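Local coordinates for protein AlkZ (Streptomyces sahachiroi, PDB 5UUJ) that belongs to the AlkZ-like family of DNA glycosylases, helix-rich proteins related to the helix-turn-helix group, at residues V134-T137 and R138-V142; R10-F13 and A14-Q18. One frame throughout, in Å; residues are numbered along the deposited sequence.

Contact 1 (V134-T137 and R138-V142); sequences VVLT and RDELV
T137 and E140 bond to each other in both directions across the first turn of helix 138-146, each side chain taking the other residue's backbone N-H. T137 is the N-cap. Its OG1 accepts from E140 N at 3.1 Å, with an N-H...O angle of 158°, and it can do so because chi1 of 65° tucks the hydroxyl between the backbone N and the carbonyl carbon. In return E140 OE1 accepts from T137 N at 3.2 Å, along a nearly straight N-H (165°). The donor comes to the anti side of OE1, clearly out of the carboxylate plane. These reciprocal bonds make a capping box. T137 O then starts the helical pattern proper by accepting from L141 N at 3.0 Å.

Charged groups add to this. Beyond the turn, E140 OE1 also forms a salt bridge with R181. Within it, the bend of R138 at chi3 brings one face of its guanidinium under D139 OD1, 3.3 Å from R138 NH1; no N-H points at it, and the attraction is one of charge alone.

Beside the box, the L136 CD2 methyl lies against the carboxylate, 3.6 Å from E140 OE1, and also meets E140 CB. The apolar contact is that of L136 CD1 with L141, 4.3 Å from its CD1. Both leucines continue onto I130, the last residue of helix 117-130, and L131 in the loop after it, and L141 also reaches W162. L136 pairs through its backbone with F187 of strand 186-188. The short edge strand 136-137 of the three-stranded antiparallel sheet runs directly into helix 138-146.

Two N-H groups at the strand-to-helix junction are thus satisfied by side chains, and the E140 carboxylate, shared between a backbone N-H and an arginine, probably stays ionised, its negative charge suiting the positive end of the helix dipole.

Contact 2 (R10-F13 and A14-Q18); sequences RQVF and AWRMQ
R16 lies alongside V12, one helical turn earlier, and the two side chains point the same way. Starting at the backbone, R16 CB sits 3.4 Å from V12 O, the same oxygen that takes the R16 N-H at 2.8 Å. CG comes next, 3.3 Å from V12 O, since chi1 of -74° sets it anti to the carbonyl carbon. From there the chain runs extended to NE. CD leaves the carbonyl and reaches the valine methyl, 3.7 Å from V12 CG1. At NE the gap to that methyl is 3.3 Å, and CZ is hardly farther, so V12 CG1 rests on one face of the guanidinium, offset toward its rim. NH1 goes on to F13, 4.1 Å from F13 CE1, and lies at the edge of the phenyl ring, near its plane; ring and guanidinium planes are 50° apart. The polar end is held from beyond the helix: NE donates to G220 O and NH2 to P221 O, two carbonyls just past helix 204-219.

V12, F13 and R16 all belong to one alpha-helix, 9-19, near the N-terminus, where the i to i+4 backbone bonds run without a break from R10 O to A14 N through F13 O to M17 N.

The other sides of the helix meet different parts of the chain. F13 and the selenomethionine M17 both pack on Y290 of helix 289-292. M17 CG passes 3.3 Å from F13 O, and the chain bends at chi3, beyond CG, where the CE methyl turns off the selenium. W15 NE1 donates to E271 OE1, and its indole meets the H268 ring.

Contact 1 is a surface feature and contact 2 a buried one; their centres are 44 Å apart, on opposite sides of the chain's centre, and they share no element. Residues 134-142 join an edge strand of a small sheet to the start of a helix, whereas residues 10-18 stay inside one helix. The chemistry follows from that. At a helix start, the first N-H groups have no helical carbonyl to bond, and side chains supply acceptors in contact 1. In contact 2 the N-H groups of A14 to M17 bond to carbonyls of the preceding turn, and polar side chains turn outward to carbonyls and a carboxylate of surrounding segments. The carboxylate of E140 meets an arginine in contact 1, while in contact 2 the guanidinium of R16 is bonded to backbone carbonyls.

Contact 1 (V134-T137 and R138-V142)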
loop_
_atom_site.group_PDB
_atom_site.type_symbol
_atom_site.label_atom_id
_atom_site.label_comp_id
_atom_site.label_asym_id
_atom_site.label_seq_id
_atom_site.Cartn_x
_atom_site.Cartn_y
_atom_site.Cartn_z
ATOM N N VAL A 134 23.245 12.907 1.378
ATOM C CA VAL A 134 23.926 12.156 2.427
ATOM C C VAL A 134 23.075 10.966 2.864
ATOM O O VAL A 134 21.856 11.078 2.998
ATOM C CB VAL A 134 24.226 13.046 3.648
ATOM C CG1 VAL A 134 24.966 12.263 4.723
ATOM C CG2 VAL A 134 25.035 14.264 3.229
ATOM N N VAL A 135 23.732 9.832 3.091
ATOM C CA VAL A 135 23.062 8.603 3.502
ATOM C C VAL A 135 23.514 8.205 4.908
ATOM O O VAL A 135 24.703 8.008 5.147
ATOM C CB VAL A 135 23.355 7.455 2.512
ATOM C CG1 VAL A 135 22.637 6.181 2.931
ATOM C CG2 VAL A 135 22.940 7.853 1.105
ATOM N N LEU A 136 22.559 8.088 5.828
ATOM C CA LEU A 136 22.861 7.794 7.228
ATOM C C LEU A 136 21.941 6.728 7.802
ATOM O O LEU A 136 20.763 6.653 7.449
ATOM C CB LEU A 136 22.742 9.059 8.083
ATOM C CG LEU A 136 23.633 10.252 7.743
ATOM C CD1 LEU A 136 23.260 11.438 8.618
ATOM C CD2 LEU A 136 25.100 9.905 7.913
ATOM N N THR A 137 22.482 5.912 8.699
ATOM C CA THR A 137 21.663 4.997 9.482
ATOM C C THR A 137 20.826 5.808 10.467
ATOM O O THR A 137 21.014 7.019 10.595
ATOM C CB THR A 137 22.518 3.974 10.255
ATOM O OG1 THR A 137 23.317 4.653 11.230
ATOM C CG2 THR A 137 23.427 3.204 9.310
ATOM N N ARG A 138 19.902 5.148 11.156
ATOM C CA ARG A 138 19.104 5.813 12.179
ATOM C C ARG A 138 20.006 6.407 13.253
ATOM O O ARG A 138 19.892 7.583 13.593
ATOM C CB ARG A 138 18.110 4.838 12.807
ATOM C CG ARG A 138 17.366 5.393 14.017
ATOM C CD ARG A 138 16.435 4.351 14.618
ATOM N NE ARG A 138 17.159 3.134 14.994
ATOM C CZ ARG A 138 17.693 2.904 16.191
ATOM N NH1 ARG A 138 17.589 3.799 17.166
ATOM N NH2 ARG A 138 18.333 1.765 16.417
ATOM N N ASP A 139 20.907 5.583 13.780
ATOM C CA ASP A 139 21.798 6.007 14.852
ATOM C C ASP A 139 22.703 7.152 14.415
ATOM O O ASP A 139 22.950 8.082 15.181
ATOM C CB ASP A 139 22.644 4.828 15.335
ATOM C CG ASP A 139 21.819 3.769 16.044
ATOM O OD1 ASP A 139 20.861 4.136 16.759
ATOM O OD2 ASP A 139 22.132 2.570 15.886
ATOM N N GLU A 140 23.194 7.085 13.182
ATOM C CA GLU A 140 24.046 8.141 12.651
ATOM C C GLU A 140 23.275 9.453 12.529
ATOM O O GLU A 140 23.804 10.519 12.847
ATOM C CB GLU A 140 24.620 7.734 11.294
ATOM C CG GLU A 140 25.743 6.715 11.387
ATOM C CD GLU A 140 26.272 6.291 10.029
ATOM O OE1 GLU A 140 25.567 6.500 9.018
ATOM O OE2 GLU A 140 27.396 5.751 9.971
ATOM N N LEU A 141 22.026 9.373 12.076
ATOM C CA LEU A 141 21.194 10.561 11.918
ATOM C C LEU A 141 20.824 11.166 13.274
ATOM O O LEU A 141 20.864 12.386 13.453
ATOM C CB LEU A 141 19.926 10.228 11.127
ATOM C CG LEU A 141 18.896 11.355 10.985
ATOM C CD1 LEU A 141 19.507 12.597 10.348
ATOM C CD2 LEU A 141 17.695 10.884 10.182
ATOM N N VAL A 142 20.463 10.311 14.225
ATOM C CA VAL A 142 20.087 10.770 15.557
ATOM C C VAL A 142 21.290 11.410 16.242
ATOM O O VAL A 142 21.145 12.391 16.968
ATOM C CB VAL A 142 19.538 9.611 16.421
ATOM C CG1 VAL A 142 19.410 10.025 17.888
ATOM C CG2 VAL A 142 18.190 9.154 15.891
#

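Contact 2 (R10-F13 and A14-Q18)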
loop_
_atom_site.group_PDB
_atom_site.type_symbol
_atom_site.label_atom_id
_atom_site.label_comp_id
_atom_site.label_asym_id
_atom_site.label_seq_id
_atom_site.Cartn_x
_atom_site.Cartn_y
_atom_site.Cartn_z
ATOM N N ARG A 10 -19.359 -9.108 -8.565
ATOM C CA ARG A 10 -18.480 -9.976 -9.338
ATOM C C ARG A 10 -18.008 -9.288 -10.619
ATOM O O ARG A 10 -16.933 -9.595 -11.123
ATOM C CB ARG A 10 -19.174 -11.299 -9.650
ATOM C CG ARG A 10 -19.187 -12.239 -8.454
ATOM C CD ARG A 10 -19.887 -13.549 -8.740
ATOM N NE ARG A 10 -19.144 -14.381 -9.681
ATOM C CZ ARG A 10 -19.439 -15.648 -9.951
ATOM N NH1 ARG A 10 -20.463 -16.240 -9.349
ATOM N NH2 ARG A 10 -18.707 -16.329 -10.820
ATOM N N GLN A 11 -18.797 -8.354 -11.139
ATOM C CA GLN A 11 -18.306 -7.469 -12.191
ATOM C C GLN A 11 -17.167 -6.609 -11.654
ATOM O O GLN A 11 -16.102 -6.524 -12.263
ATOM C CB GLN A 11 -19.415 -6.573 -12.731
ATOM C CG GLN A 11 -20.335 -7.240 -13.727
ATOM C CD GLN A 11 -21.241 -6.243 -14.418
ATOM O OE1 GLN A 11 -22.069 -5.592 -13.776
ATOM N NE2 GLN A 11 -21.080 -6.107 -15.731
ATOM N N VAL A 12 -17.405 -5.975 -10.507
ATOM C CA VAL A 12 -16.417 -5.101 -9.885
ATOM C C VAL A 12 -15.122 -5.860 -9.595
ATOM O O VAL A 12 -14.034 -5.357 -9.865
ATOM C CB VAL A 12 -16.968 -4.477 -8.579
ATOM C CG1 VAL A 12 -15.863 -3.788 -7.774
ATOM C CG2 VAL A 12 -18.081 -3.483 -8.900
ATOM N N PHE A 13 -15.239 -7.073 -9.063
ATOM C CA PHE A 13 -14.063 -7.867 -8.722
ATOM C C PHE A 13 -13.227 -8.171 -9.959
ATOM O O PHE A 13 -12.000 -8.044 -9.937
ATOM C CB PHE A 13 -14.466 -9.178 -8.041
ATOM C CG PHE A 13 -15.182 -8.994 -6.734
ATOM C CD1 PHE A 13 -14.969 -7.866 -5.954
ATOM C CD2 PHE A 13 -16.075 -9.951 -6.284
ATOM C CE1 PHE A 13 -15.628 -7.701 -4.752
ATOM C CE2 PHE A 13 -16.739 -9.791 -5.079
ATOM C CZ PHE A 13 -16.514 -8.665 -4.315
ATOM N N ALA A 14 -13.896 -8.573 -11.035
ATOM C CA ALA A 14 -13.217 -8.875 -12.289
ATOM C C ALA A 14 -12.526 -7.633 -12.845
ATOM O O ALA A 14 -11.398 -7.707 -13.333
ATOM C CB ALA A 14 -14.198 -9.431 -13.303
ATOM N N TRP A 15 -13.206 -6.494 -12.768
ATOM C CA TRP A 15 -12.654 -5.248 -13.278
ATOM C C TRP A 15 -11.433 -4.829 -12.463
ATOM O O TRP A 15 -10.405 -4.444 -13.022
ATOM C CB TRP A 15 -13.708 -4.141 -13.259
ATOM C CG TRP A 15 -13.193 -2.848 -13.805
ATOM C CD1 TRP A 15 -13.101 -2.494 -15.120
ATOM C CD2 TRP A 15 -12.686 -1.738 -13.054
ATOM N NE1 TRP A 15 -12.567 -1.235 -15.232
ATOM C CE2 TRP A 15 -12.303 -0.749 -13.979
ATOM C CE3 TRP A 15 -12.517 -1.487 -11.690
ATOM C CZ2 TRP A 15 -11.763 0.474 -13.586
ATOM C CZ3 TRP A 15 -11.981 -0.269 -11.301
ATOM C CH2 TRP A 15 -11.612 0.694 -12.245
ATOM N N ARG A 16 -11.548 -4.918 -11.140
ATOM C CA ARG A 16 -10.431 -4.603 -10.253
ATOM C C ARG A 16 -9.224 -5.485 -10.559
ATOM O O ARG A 16 -8.096 -5.000 -10.629
ATOM C CB ARG A 16 -10.839 -4.770 -8.788
ATOM C CG ARG A 16 -11.742 -3.668 -8.262
ATOM C CD ARG A 16 -12.240 -3.978 -6.864
ATOM N NE ARG A 16 -13.080 -2.907 -6.336
ATOM C CZ ARG A 16 -13.764 -2.979 -5.197
ATOM N NH1 ARG A 16 -13.716 -4.077 -4.458
ATOM N NH2 ARG A 16 -14.503 -1.953 -4.802
HETATM N N MSE A 17 -9.465 -6.777 -10.748
HETATM C CA MSE A 17 -8.378 -7.711 -11.009
HETATM C C MSE A 17 -7.727 -7.459 -12.363
HETATM O O MSE A 17 -6.550 -7.761 -12.560
HETATM C CB MSE A 17 -8.885 -9.148 -10.929
HETATM C CG MSE A 17 -9.099 -9.616 -9.502
HETATM SE SE MSE A 17 -9.519 -11.511 -9.411
HETATM C CE MSE A 17 -8.565 -11.949 -7.769
ATOM N N GLN A 18 -8.491 -6.907 -13.295
ATOM C CA GLN A 18 -7.933 -6.493 -14.569
ATOM C C GLN A 18 -7.027 -5.283 -14.349
ATOM O O GLN A 18 -5.893 -5.249 -14.826
ATOM C CB GLN A 18 -9.049 -6.181 -15.569
ATOM C CG GLN A 18 -8.566 -5.634 -16.899
ATOM C CD GLN A 18 -8.656 -4.116 -16.978
ATOM O OE1 GLN A 18 -7.646 -3.430 -17.139
ATOM N NE2 GLN A 18 -9.872 -3.588 -16.874
#